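Local coordinates for protein diaminopimelate decarboxylase (Phaeodactylum tricornutum, PDB 7JPJ) that probably catalyses the pyridoxal phosphate-dependent decarboxylation of diaminopimelate to lysine, and is an obligate dimer, at residues V78-S82 / G83-R87; P107-F110 / A111-D115; K257-A260 / D261-K265; K264-A267 / E268-R272; R379-A382 / V383-L387. All coordinates share one frame; numbering follows the deposited sequence.

All five contacts are local in sequence. Contact 1 is the buried one: a polar loop leading from strand 77-80 into helix 83-91, beside the predicted cofactor lysine. Contact 2, at the start of helix 110-116, touches it through the R87-D109 salt bridge and through packing of L113, so both belong to one side of the barrel. Contacts 3 and 4 share helix 252-270: the first has a buried apolar side and a charged outer side, while the second lies at the helix's C-terminal end, on the surface. Contact 5, about 40 Å from contact 1 between centres, belongs to the beta domain, where a buried aspartate joins the arms of a beta turn by salt bridge and backbone bond.

Contact 1 of 5, residues V78-S82 / G83-R87; sequences VDASS and GFEVR
S82 and E85 take up most of the surface shared between the end of strand 77-80 and the first turn of helix 83-91, and A80 fills in beneath them. S82 is the N-cap. Its OG lies between its own backbone N and carbonyl carbon (chi1 66°), which turns it toward the first amides of the helix; the bonds from F84 N at 3.4 Å and E85 N at 3.5 Å are both weak. The stronger partner of this hydroxyl is the backbone O of N405 in the second subunit. Serine suits the place because its short arm can serve a helix end and the dimer interface together. S82 O accepts from V86 N at 3.1 Å and so begins the regular helical bonding.

E85 reaches back over the turn. With CG beside the backbone N and the chain extended beyond it, OE1 arrives at S81 N, 2.5 Å away, and is met from above the carboxylate plane. A water 2.9 Å from E85 OE1 also donates to D79 O and accepts from S81 OG, giving this buried oxygen a second donor. Beneath, A80 CB rests 3.6 Å from V86 CG2; alanine is small enough to let the helix return close to the strand, while V86 continues onto L101 and L113.

S81 lies beside K60, the predicted attachment point of pyridoxal phosphate, which is not attached here. This is a strand-to-helix turn of a beta-alpha-beta unit, at the C-terminal mouth where TIM barrels hold their active sites.

Contact 2 of 5, residues P107-F110 / A111-D115; sequences PEDF and AALVD
F110 lays one face of its ring against the peptide it shares with A111. A chi1 of 75° sets CG between the backbone N and the carbonyl carbon, which places the ring over A111 N and brings CD2 within 4.4 Å of V114 CG2 one turn later. The backbone follows the same spacing: V114 N donates to F110 O at 2.9 Å. D109 O, one residue earlier, is held less firmly, by weak bonds from A112 N at 3.3 Å and L113 N at 3.4 Å.

The next shell sets this opening turn in place. A type I beta turn from P107 to F110 bends the chain into the helix, closed by a weak bond from F110 N to P107 O; P107 brings an apolar ring to L113, with CG 4.3 Å from L113 CD1. L113 packs further on V86 and R87 of helix 83-91, whereas F110 and V114 lean on F131 of helix 125-134. The start of helix 110-116 is thus lodged between its two neighbours in the barrel.

D109 stands at the N-cap, yet its side chain makes no capping bond: OD2 forms a salt bridge with R87 NH2 instead. Its negative charge still lies near the positive end of the helix dipole, so both the arginine and the helix end probably help to keep this aspartate ionised.

Contact 3 of 5, residues K257-A260 / D261-K265; sequences KPVA and DAFKK
K264 lies back along its helix over A260, one turn earlier. Its CB stands 3.9 Å from A260 O, and CG is nearer to the same oxygen, at 3.4 Å. The chain then runs extended to CE, where a bend at chi4 (69°) turns the ammonium group in. NZ ends 3.9 Å from A260 O and forms a long, weak salt bridge of 3.5 Å with D261 OD1. The small CB of A260 probably leaves room for the ammonium end to fold back.

In the backbone K264 N donates to A260 O, and D261 N to K257 O, as in any alpha helix. P258 has no N-H to give, and the helix is kinked there, but its O still accepts from A262 N.

On the buried side F263 presents its ring edge to the preceding turn: CD1 lies 3.4 Å from V259 O, in the ring plane, and CE1 meets V259 CG1 at 4.3 Å. Both side chains rest on M276 of strand 275-278.

The helix is therefore amphipathic. On its outer side K257 NZ and K264 NZ, 6.0 Å apart, may repel mildly; the weak pairing with D261 would partly offset the charge of K264.

Contact 4 of 5, residues K264-A267 / E268-R272; sequences KKFA and EKEGR
F266 spreads its ring beneath the side chain of E270, one turn further along. This is the C-terminal end of helix 252-270 in the barrel domain, closed by G271, a glycine of positive phi. E270 CG sits over the middle of the ring in a CH-pi contact, 3.6 Å from the F266 centroid and 14° off the ring normal. With chi1 at -169°, F266 CG stands opposite its backbone N, which swings the ring along the helix toward its end. E270 bends at chi2, so that its CG covers the aromatic face while its carboxylate passes on to a salt bridge with K225. Glutamate suits the place because it offers an apolar stem and a charged end in one residue.

R272 brings its guanidinium to the ring. One face of this group meets F266 CE2, 4.1 Å from R272 CZ, and chi3 bends the chain to bring it there. NH2 bonds to the carbonyls of C224 and V230, and these two hydrogen bonds tie the residue after the helix to the loop following helix 210-222. L274 packs against the F266 side chain.

The backbone keeps helical bonds up to this point: E268 N donates to K264 O at 2.9 Å, K269 N to K265 O at 3.0 Å, and E270 N to F266 O. G271 then leaves the helix with a phi of 76°, a conformation readily open to a residue without a side chain; its N reaches A267 O through a weak bond. The chain has by then doubled back over A267, whose CB lies 3.3 Å from R272 O.

Contact 5 of 5, residues R379-A382 / V383-L387; sequences RAAA and VGDIL
V383 follows A382 into a type II beta turn, exposed, with its CB pointing away from the residues before it. G384 comes next with a phi of 109°, where any CB would be jammed against the carbonyl oxygen of V383; glycine is what this turn type calls for here. D385 completes the turn by donating its N to A382 O at 3.1 Å.

The side chain of D385 then points back into the loop. OD2 accepts from A382 N at 2.7 Å and forms a salt bridge with R379 NH1 at 3.2 Å, the two donors coming from opposite faces of the carboxylate plane. The guanidinium turns its edge to OD2, NH1 lying almost straight above the carboxylate plane, and the two planes are 63° apart. A water bridges the pair, 3.0 Å from R379 NH2 and 2.8 Å from D385 OD1. The arginine reaches in on an extended chain, and its NE and NH2 are also held by the carbonyls of V343 and D342, while D385 OD1 takes the N-H of G336. An ionised carboxylate is therefore probable.

I386 and L387 open strand 386-390, between strands 289-300 and 331-334. The whole is a turn linking strand 373-379 to strand 386-390, within the beta domain that accompanies the barrel in fold-type III pyridoxal phosphate enzymes.

Contact 1 of 5, residues V78-S82 / G83-R87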
loop_
_atom_site.group_PDB
_atom_site.type_symbol
_atom_site.label_atom_id
_atom_site.label_comp_id
_atom_site.label_asym_id
_atom_site.label_seq_id
_atom_site.Cartn_x
_atom_site.Cartn_y
_atom_site.Cartn_z
ATOM N N VAL A 78 -1.974 22.470 11.716
ATOM C CA VAL A 78 -2.015 21.378 10.749
ATOM C C VAL A 78 -1.018 21.661 9.631
ATOM O O VAL A 78 -0.955 22.785 9.119
ATOM C CB VAL A 78 -3.434 21.184 10.180
ATOM C CG1 VAL A 78 -3.387 20.536 8.803
ATOM C CG2 VAL A 78 -4.277 20.353 11.129
ATOM N N ASP A 79 -0.236 20.642 9.263
ATOM C CA ASP A 79 0.632 20.667 8.088
ATOM C C ASP A 79 0.049 19.715 7.047
ATOM O O ASP A 79 0.029 18.497 7.254
ATOM C CB ASP A 79 2.063 20.275 8.455
ATOM C CG ASP A 79 2.839 19.698 7.275
ATOM O OD1 ASP A 79 2.834 20.310 6.178
ATOM O OD2 ASP A 79 3.463 18.627 7.450
ATOM N N ALA A 80 -0.412 20.271 5.928
ATOM C CA ALA A 80 -1.115 19.507 4.906
ATOM C C ALA A 80 -0.181 19.156 3.754
ATOM O O ALA A 80 0.685 19.950 3.377
ATOM C CB ALA A 80 -2.319 20.288 4.382
ATOM N N SER A 81 -0.374 17.961 3.191
ATOM C CA SER A 81 0.476 17.447 2.128
ATOM C C SER A 81 -0.112 17.635 0.736
ATOM O O SER A 81 0.571 17.337 -0.250
ATOM C CB SER A 81 0.754 15.959 2.353
ATOM O OG SER A 81 1.574 15.766 3.486
ATOM N N SER A 82 -1.355 18.095 0.630
ATOM C CA SER A 82 -1.975 18.326 -0.665
ATOM C C SER A 82 -3.181 19.227 -0.464
ATOM O O SER A 82 -3.652 19.421 0.660
ATOM C CB SER A 82 -2.394 17.014 -1.343
ATOM O OG SER A 82 -3.426 16.364 -0.619
ATOM N N GLY A 83 -3.675 19.778 -1.573
ATOM C CA GLY A 83 -4.883 20.579 -1.513
ATOM C C GLY A 83 -6.078 19.818 -0.986
ATOM O O GLY A 83 -7.019 20.432 -0.472
ATOM N N PHE A 84 -6.059 18.488 -1.098
ATOM C CA PHE A 84 -7.148 17.681 -0.565
ATOM C C PHE A 84 -7.115 17.649 0.957
ATOM O O PHE A 84 -8.161 17.761 1.609
ATOM C CB PHE A 84 -7.075 16.269 -1.139
ATOM C CG PHE A 84 -7.330 16.209 -2.614
ATOM C CD1 PHE A 84 -8.624 16.108 -3.100
ATOM C CD2 PHE A 84 -6.278 16.266 -3.516
ATOM C CE1 PHE A 84 -8.866 16.057 -4.459
ATOM C CE2 PHE A 84 -6.514 16.217 -4.877
ATOM C CZ PHE A 84 -7.811 16.113 -5.347
ATOM N N GLU A 85 -5.923 17.503 1.541
ATOM C CA GLU A 85 -5.805 17.555 2.993
ATOM C C GLU A 85 -6.178 18.930 3.531
ATOM O O GLU A 85 -6.711 19.038 4.642
ATOM C CB GLU A 85 -4.387 17.180 3.417
ATOM C CG GLU A 85 -4.081 15.696 3.303
ATOM C CD GLU A 85 -2.714 15.336 3.852
ATOM O OE1 GLU A 85 -1.935 16.261 4.172
ATOM O OE2 GLU A 85 -2.419 14.127 3.962
ATOM N N VAL A 86 -5.907 19.990 2.765
ATOM C CA VAL A 86 -6.324 21.327 3.176
ATOM C C VAL A 86 -7.842 21.396 3.266
ATOM O O VAL A 86 -8.404 21.824 4.280
ATOM C CB VAL A 86 -5.774 22.389 2.207
ATOM C CG1 VAL A 86 -6.226 23.777 2.633
ATOM C CG2 VAL A 86 -4.261 22.313 2.131
ATOM N N ARG A 87 -8.528 20.962 2.205
ATOM C CA ARG A 87 -9.986 20.972 2.208
ATOM C C ARG A 87 -10.551 19.984 3.220
ATOM O O ARG A 87 -11.652 20.194 3.740
ATOM C CB ARG A 87 -10.513 20.659 0.807
ATOM C CG ARG A 87 -10.345 21.789 -0.200
ATOM C CD ARG A 87 -11.537 21.867 -1.148
ATOM N NE ARG A 87 -11.382 22.910 -2.159
ATOM C CZ ARG A 87 -11.871 24.144 -2.046
ATOM N NH1 ARG A 87 -12.548 24.496 -0.960
ATOM N NH2 ARG A 87 -11.684 25.027 -3.020
HETATM O O HOH W 1 0.331 16.024 5.950
#

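Contact 2 of 5, residues P107-F110 / A111-D115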
loop_
_atom_site.group_PDB
_atom_site.type_symbol
_atom_site.label_atom_id
_atom_site.label_comp_id
_atom_site.label_asym_id
_atom_site.label_seq_id
_atom_site.Cartn_x
_atom_site.Cartn_y
_atom_site.Cartn_z
ATOM N N PRO A 107 -2.080 22.155 -6.142
ATOM C CA PRO A 107 -3.406 21.961 -6.738
ATOM C C PRO A 107 -3.789 23.114 -7.650
ATOM O O PRO A 107 -3.325 24.247 -7.495
ATOM C CB PRO A 107 -4.333 21.886 -5.520
ATOM C CG PRO A 107 -3.625 22.676 -4.474
ATOM C CD PRO A 107 -2.158 22.428 -4.697
ATOM N N GLU A 108 -4.660 22.809 -8.618
ATOM C CA GLU A 108 -5.095 23.828 -9.564
ATOM C C GLU A 108 -5.907 24.930 -8.896
ATOM O O GLU A 108 -6.072 26.002 -9.488
ATOM C CB GLU A 108 -5.912 23.195 -10.695
ATOM C CG GLU A 108 -5.938 24.027 -11.980
ATOM C CD GLU A 108 -7.177 23.776 -12.834
ATOM O OE1 GLU A 108 -8.236 24.376 -12.545
ATOM O OE2 GLU A 108 -7.089 22.986 -13.801
ATOM N N ASP A 109 -6.408 24.698 -7.681
ATOM C CA ASP A 109 -7.187 25.684 -6.942
ATOM C C ASP A 109 -6.422 26.228 -5.737
ATOM O O ASP A 109 -7.016 26.527 -4.695
ATOM C CB ASP A 109 -8.523 25.084 -6.501
ATOM C CG ASP A 109 -8.354 23.964 -5.488
ATOM O OD1 ASP A 109 -7.347 23.227 -5.579
ATOM O OD2 ASP A 109 -9.225 23.823 -4.600
ATOM N N PHE A 110 -5.100 26.365 -5.864
ATOM C CA PHE A 110 -4.301 26.845 -4.741
ATOM C C PHE A 110 -4.652 28.285 -4.383
ATOM O O PHE A 110 -4.648 28.658 -3.203
ATOM C CB PHE A 110 -2.811 26.715 -5.061
ATOM C CG PHE A 110 -2.306 27.747 -6.029
ATOM C CD1 PHE A 110 -2.444 27.556 -7.394
ATOM C CD2 PHE A 110 -1.698 28.910 -5.579
ATOM C CE1 PHE A 110 -1.986 28.501 -8.290
ATOM C CE2 PHE A 110 -1.238 29.863 -6.475
ATOM C CZ PHE A 110 -1.383 29.655 -7.832
ATOM N N ALA A 111 -4.970 29.106 -5.387
ATOM C CA ALA A 111 -5.291 30.507 -5.133
ATOM C C ALA A 111 -6.525 30.639 -4.251
ATOM O O ALA A 111 -6.590 31.524 -3.390
ATOM C CB ALA A 111 -5.493 31.247 -6.455
ATOM N N ALA A 112 -7.517 29.767 -4.449
ATOM C CA ALA A 112 -8.701 29.795 -3.598
ATOM C C ALA A 112 -8.340 29.493 -2.150
ATOM O O ALA A 112 -8.858 30.132 -1.225
ATOM C CB ALA A 112 -9.739 28.798 -4.114
ATOM N N LEU A 113 -7.445 28.527 -1.933
ATOM C CA LEU A 113 -7.031 28.188 -0.575
ATOM C C LEU A 113 -6.242 29.324 0.065
ATOM O O LEU A 113 -6.468 29.661 1.234
ATOM C CB LEU A 113 -6.210 26.898 -0.587
ATOM C CG LEU A 113 -6.851 25.696 -1.288
ATOM C CD1 LEU A 113 -5.899 24.511 -1.318
ATOM C CD2 LEU A 113 -8.163 25.309 -0.622
ATOM N N VAL A 114 -5.318 29.932 -0.685
ATOM C CA VAL A 114 -4.515 31.022 -0.137
ATOM C C VAL A 114 -5.405 32.196 0.254
ATOM O O VAL A 114 -5.152 32.880 1.254
ATOM C CB VAL A 114 -3.425 31.444 -1.142
ATOM C CG1 VAL A 114 -2.587 32.583 -0.577
ATOM C CG2 VAL A 114 -2.539 30.261 -1.493
ATOM N N ASP A 115 -6.471 32.436 -0.515
ATOM C CA ASP A 115 -7.368 33.546 -0.210
ATOM C C ASP A 115 -8.089 33.348 1.117
ATOM O O ASP A 115 -8.367 34.324 1.823
ATOM C CB ASP A 115 -8.381 33.727 -1.339
ATOM C CG ASP A 115 -7.750 34.277 -2.600
ATOM O OD1 ASP A 115 -6.667 34.891 -2.506
ATOM O OD2 ASP A 115 -8.342 34.098 -3.684
#

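Contact 3 of 5, residues K257-A260 / D261-K265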
loop_
_atom_site.group_PDB
_atom_site.type_symbol
_atom_site.label_atom_id
_atom_site.label_comp_id
_atom_site.label_asym_id
_atom_site.label_seq_id
_atom_site.Cartn_x
_atom_site.Cartn_y
_atom_site.Cartn_z
ATOM N N LYS A 257 16.908 21.914 23.379
ATOM C CA LYS A 257 17.692 23.013 23.937
ATOM C C LYS A 257 18.834 23.436 23.010
ATOM O O LYS A 257 19.040 24.642 22.822
ATOM C CB LYS A 257 18.222 22.646 25.327
ATOM C CG LYS A 257 18.046 23.752 26.367
ATOM C CD LYS A 257 16.593 23.851 26.837
ATOM C CE LYS A 257 16.233 25.268 27.276
ATOM N NZ LYS A 257 14.776 25.410 27.560
ATOM N N PRO A 258 19.603 22.509 22.420
ATOM C CA PRO A 258 20.588 22.941 21.412
ATOM C C PRO A 258 19.953 23.589 20.192
ATOM O O PRO A 258 20.568 24.470 19.576
ATOM C CB PRO A 258 21.312 21.636 21.046
ATOM C CG PRO A 258 21.114 20.757 22.219
ATOM C CD PRO A 258 19.748 21.073 22.725
ATOM N N VAL A 259 18.742 23.174 19.820
ATOM C CA VAL A 259 18.025 23.839 18.736
ATOM C C VAL A 259 17.635 25.253 19.146
ATOM O O VAL A 259 17.842 26.214 18.396
ATOM C CB VAL A 259 16.794 23.014 18.324
ATOM C CG1 VAL A 259 15.883 23.842 17.432
ATOM C CG2 VAL A 259 17.224 21.744 17.614
ATOM N N ALA A 260 17.058 25.397 20.341
ATOM C CA ALA A 260 16.692 26.719 20.836
ATOM C C ALA A 260 17.910 27.621 20.977
ATOM O O ALA A 260 17.807 28.839 20.783
ATOM C CB ALA A 260 15.964 26.597 22.173
ATOM N N ASP A 261 19.070 27.050 21.310
ATOM C CA ASP A 261 20.285 27.854 21.374
ATOM C C ASP A 261 20.740 28.291 19.988
ATOM O O ASP A 261 21.261 29.401 19.834
ATOM C CB ASP A 261 21.396 27.082 22.087
ATOM C CG ASP A 261 21.185 27.010 23.593
ATOM O OD1 ASP A 261 20.795 28.036 24.191
ATOM O OD2 ASP A 261 21.406 25.927 24.175
ATOM N N ALA A 262 20.550 27.442 18.973
ATOM C CA ALA A 262 20.861 27.849 17.606
ATOM C C ALA A 262 19.980 29.008 17.160
ATOM O O ALA A 262 20.391 29.810 16.314
ATOM C CB ALA A 262 20.707 26.663 16.657
ATOM N N PHE A 263 18.770 29.111 17.712
ATOM C CA PHE A 263 17.938 30.283 17.462
ATOM C C PHE A 263 18.485 31.506 18.182
ATOM O O PHE A 263 18.425 32.623 17.657
ATOM C CB PHE A 263 16.503 30.013 17.900
ATOM C CG PHE A 263 15.645 29.434 16.825
ATOM C CD1 PHE A 263 15.781 28.107 16.455
ATOM C CD2 PHE A 263 14.697 30.212 16.186
ATOM C CE1 PHE A 263 14.989 27.568 15.466
ATOM C CE2 PHE A 263 13.901 29.679 15.196
ATOM C CZ PHE A 263 14.049 28.356 14.833
ATOM N N LYS A 264 19.011 31.316 19.394
ATOM C CA LYS A 264 19.596 32.433 20.127
ATOM C C LYS A 264 20.867 32.931 19.450
ATOM O O LYS A 264 21.127 34.139 19.421
ATOM C CB LYS A 264 19.886 32.025 21.572
ATOM C CG LYS A 264 18.656 31.677 22.394
ATOM C CD LYS A 264 18.967 31.749 23.884
ATOM C CE LYS A 264 17.832 31.182 24.723
ATOM N NZ LYS A 264 17.718 29.705 24.563
ATOM N N LYS A 265 21.673 32.016 18.903
ATOM C CA LYS A 265 22.887 32.432 18.212
ATOM C C LYS A 265 22.564 33.206 16.943
ATOM O O LYS A 265 23.328 34.095 16.550
ATOM C CB LYS A 265 23.762 31.218 17.890
ATOM C CG LYS A 265 25.197 31.572 17.499
ATOM C CD LYS A 265 26.031 30.329 17.194
ATOM C CE LYS A 265 26.739 29.801 18.440
ATOM N NZ LYS A 265 26.089 28.583 19.011
#

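Contact 4 of 5, residues K264-A267 / E268-R272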
loop_
_atom_site.group_PDB
_atom_site.type_symbol
_atom_site.label_atom_id
_atom_site.label_comp_id
_atom_site.label_asym_id
_atom_site.label_seq_id
_atom_site.Cartn_x
_atom_site.Cartn_y
_atom_site.Cartn_z
ATOM N N LYS A 264 19.011 31.316 19.394
ATOM C CA LYS A 264 19.596 32.433 20.127
ATOM C C LYS A 264 20.867 32.931 19.450
ATOM O O LYS A 264 21.127 34.139 19.421
ATOM C CB LYS A 264 19.886 32.025 21.572
ATOM C CG LYS A 264 18.656 31.677 22.394
ATOM C CD LYS A 264 18.967 31.749 23.884
ATOM C CE LYS A 264 17.832 31.182 24.723
ATOM N NZ LYS A 264 17.718 29.705 24.563
ATOM N N LYS A 265 21.673 32.016 18.903
ATOM C CA LYS A 265 22.887 32.432 18.212
ATOM C C LYS A 265 22.564 33.206 16.943
ATOM O O LYS A 265 23.328 34.095 16.550
ATOM C CB LYS A 265 23.762 31.218 17.890
ATOM C CG LYS A 265 25.197 31.572 17.499
ATOM C CD LYS A 265 26.031 30.329 17.194
ATOM C CE LYS A 265 26.739 29.801 18.440
ATOM N NZ LYS A 265 26.089 28.583 19.011
ATOM N N PHE A 266 21.443 32.886 16.295
ATOM C CA PHE A 266 21.015 33.652 15.130
ATOM C C PHE A 266 20.622 35.068 15.529
ATOM O O PHE A 266 21.012 36.041 14.872
ATOM C CB PHE A 266 19.853 32.941 14.435
ATOM C CG PHE A 266 19.513 33.510 13.087
ATOM C CD1 PHE A 266 20.245 33.155 11.967
ATOM C CD2 PHE A 266 18.463 34.401 12.941
ATOM C CE1 PHE A 266 19.936 33.678 10.723
ATOM C CE2 PHE A 266 18.146 34.927 11.702
ATOM C CZ PHE A 266 18.886 34.565 10.590
ATOM N N ALA A 267 19.857 35.203 16.614
ATOM C CA ALA A 267 19.472 36.521 17.100
ATOM C C ALA A 267 20.658 37.308 17.641
ATOM O O ALA A 267 20.590 38.539 17.710
ATOM C CB ALA A 267 18.398 36.392 18.179
ATOM N N GLU A 268 21.739 36.632 18.030
ATOM C CA GLU A 268 22.932 37.350 18.461
ATOM C C GLU A 268 23.790 37.781 17.280
ATOM O O GLU A 268 24.439 38.832 17.344
ATOM C CB GLU A 268 23.744 36.488 19.432
ATOM C CG GLU A 268 23.456 36.783 20.904
ATOM C CD GLU A 268 23.459 35.538 21.785
ATOM O OE1 GLU A 268 24.379 34.701 21.651
ATOM O OE2 GLU A 268 22.542 35.407 22.628
ATOM N N LYS A 269 23.802 37.003 16.197
ATOM C CA LYS A 269 24.564 37.366 15.008
ATOM C C LYS A 269 23.759 38.184 14.004
ATOM O O LYS A 269 24.355 38.934 13.223
ATOM C CB LYS A 269 25.102 36.108 14.311
ATOM C CG LYS A 269 26.448 35.587 14.827
ATOM C CD LYS A 269 27.602 36.054 13.939
ATOM C CE LYS A 269 28.931 36.075 14.686
ATOM N NZ LYS A 269 29.845 37.171 14.235
ATOM N N GLU A 270 22.427 38.065 14.004
ATOM C CA GLU A 270 21.586 38.767 13.044
ATOM C C GLU A 270 20.613 39.759 13.666
ATOM O O GLU A 270 20.085 40.609 12.940
ATOM C CB GLU A 270 20.779 37.766 12.201
ATOM C CG GLU A 270 21.612 36.650 11.595
ATOM C CD GLU A 270 22.599 37.153 10.566
ATOM O OE1 GLU A 270 23.684 36.546 10.429
ATOM O OE2 GLU A 270 22.290 38.157 9.891
ATOM N N GLY A 271 20.355 39.678 14.968
ATOM C CA GLY A 271 19.439 40.602 15.609
ATOM C C GLY A 271 17.976 40.334 15.355
ATOM O O GLY A 271 17.148 41.218 15.592
ATOM N N ARG A 272 17.625 39.142 14.883
ATOM C CA ARG A 272 16.246 38.787 14.576
ATOM C C ARG A 272 15.831 37.586 15.414
ATOM O O ARG A 272 16.516 36.559 15.416
ATOM C CB ARG A 272 16.079 38.479 13.085
ATOM C CG ARG A 272 16.167 39.703 12.186
ATOM C CD ARG A 272 16.647 39.333 10.790
ATOM N NE ARG A 272 15.892 38.217 10.228
ATOM C CZ ARG A 272 16.267 37.526 9.158
ATOM N NH1 ARG A 272 17.396 37.834 8.531
ATOM N NH2 ARG A 272 15.519 36.525 8.716
#

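Contact 5 of 5, residues R379-A382 / V383-L387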
loop_
_atom_site.group_PDB
_atom_site.type_symbol
_atom_site.label_atom_id
_atom_site.label_comp_id
_atom_site.label_asym_id
_atom_site.label_seq_id
_atom_site.Cartn_x
_atom_site.Cartn_y
_atom_site.Cartn_z
ATOM N N ARG A 379 1.732 -14.804 24.042
ATOM C CA ARG A 379 0.845 -15.685 24.783
ATOM C C ARG A 379 0.273 -16.743 23.850
ATOM O O ARG A 379 -0.094 -16.450 22.709
ATOM C CB ARG A 379 -0.284 -14.879 25.429
ATOM C CG ARG A 379 -1.402 -15.722 26.033
ATOM C CD ARG A 379 -2.548 -14.853 26.533
ATOM N NE ARG A 379 -3.698 -15.641 26.972
ATOM C CZ ARG A 379 -4.705 -15.998 26.178
ATOM N NH1 ARG A 379 -4.702 -15.642 24.902
ATOM N NH2 ARG A 379 -5.714 -16.714 26.657
ATOM N N ALA A 380 0.228 -17.982 24.329
ATOM C CA ALA A 380 -0.402 -19.056 23.574
ATOM C C ALA A 380 -1.812 -18.652 23.180
ATOM O O ALA A 380 -2.625 -18.282 24.032
ATOM C CB ALA A 380 -0.423 -20.339 24.402
ATOM N N ALA A 381 -2.093 -18.701 21.884
ATOM C CA ALA A 381 -3.339 -18.188 21.338
ATOM C C ALA A 381 -4.199 -19.335 20.831
ATOM O O ALA A 381 -3.730 -20.173 20.052
ATOM C CB ALA A 381 -3.073 -17.190 20.209
ATOM N N ALA A 382 -5.444 -19.375 21.287
ATOM C CA ALA A 382 -6.462 -20.210 20.678
ATOM C C ALA A 382 -7.214 -19.406 19.624
ATOM O O ALA A 382 -7.153 -18.173 19.587
ATOM C CB ALA A 382 -7.432 -20.744 21.729
ATOM N N VAL A 383 -7.922 -20.120 18.752
ATOM C CA VAL A 383 -8.735 -19.455 17.743
ATOM C C VAL A 383 -9.850 -18.686 18.437
ATOM O O VAL A 383 -10.602 -19.245 19.247
ATOM C CB VAL A 383 -9.289 -20.472 16.737
ATOM C CG1 VAL A 383 -10.293 -19.807 15.809
ATOM C CG2 VAL A 383 -8.150 -21.096 15.942
ATOM N N GLY A 384 -9.951 -17.395 18.133
ATOM C CA GLY A 384 -10.867 -16.496 18.805
ATOM C C GLY A 384 -10.192 -15.491 19.712
ATOM O O GLY A 384 -10.855 -14.549 20.167
ATOM N N ASP A 385 -8.904 -15.657 19.994
ATOM C CA ASP A 385 -8.188 -14.706 20.826
ATOM C C ASP A 385 -7.867 -13.443 20.033
ATOM O O ASP A 385 -7.794 -13.447 18.801
ATOM C CB ASP A 385 -6.901 -15.327 21.373
ATOM C CG ASP A 385 -7.164 -16.347 22.464
ATOM O OD1 ASP A 385 -8.236 -16.276 23.103
ATOM O OD2 ASP A 385 -6.301 -17.223 22.680
ATOM N N ILE A 386 -7.672 -12.352 20.762
ATOM C CA ILE A 386 -7.442 -11.043 20.164
ATOM C C ILE A 386 -5.945 -10.812 20.027
ATOM O O ILE A 386 -5.184 -11.030 20.978
ATOM C CB ILE A 386 -8.091 -9.937 21.012
ATOM C CG1 ILE A 386 -9.592 -10.192 21.153
ATOM C CG2 ILE A 386 -7.817 -8.569 20.414
ATOM C CD1 ILE A 386 -10.237 -9.414 22.277
ATOM N N LEU A 387 -5.517 -10.379 18.844
ATOM C CA LEU A 387 -4.152 -9.928 18.613
ATOM C C LEU A 387 -4.165 -8.414 18.461
ATOM O O LEU A 387 -4.994 -7.869 17.725
ATOM C CB LEU A 387 -3.546 -10.587 17.371
ATOM C CG LEU A 387 -2.035 -10.401 17.189
ATOM C CD1 LEU A 387 -1.389 -11.680 16.681
ATOM C CD2 LEU A 387 -1.724 -9.239 16.254
HETATM O O HOH W 2 -7.938 -18.082 25.284
#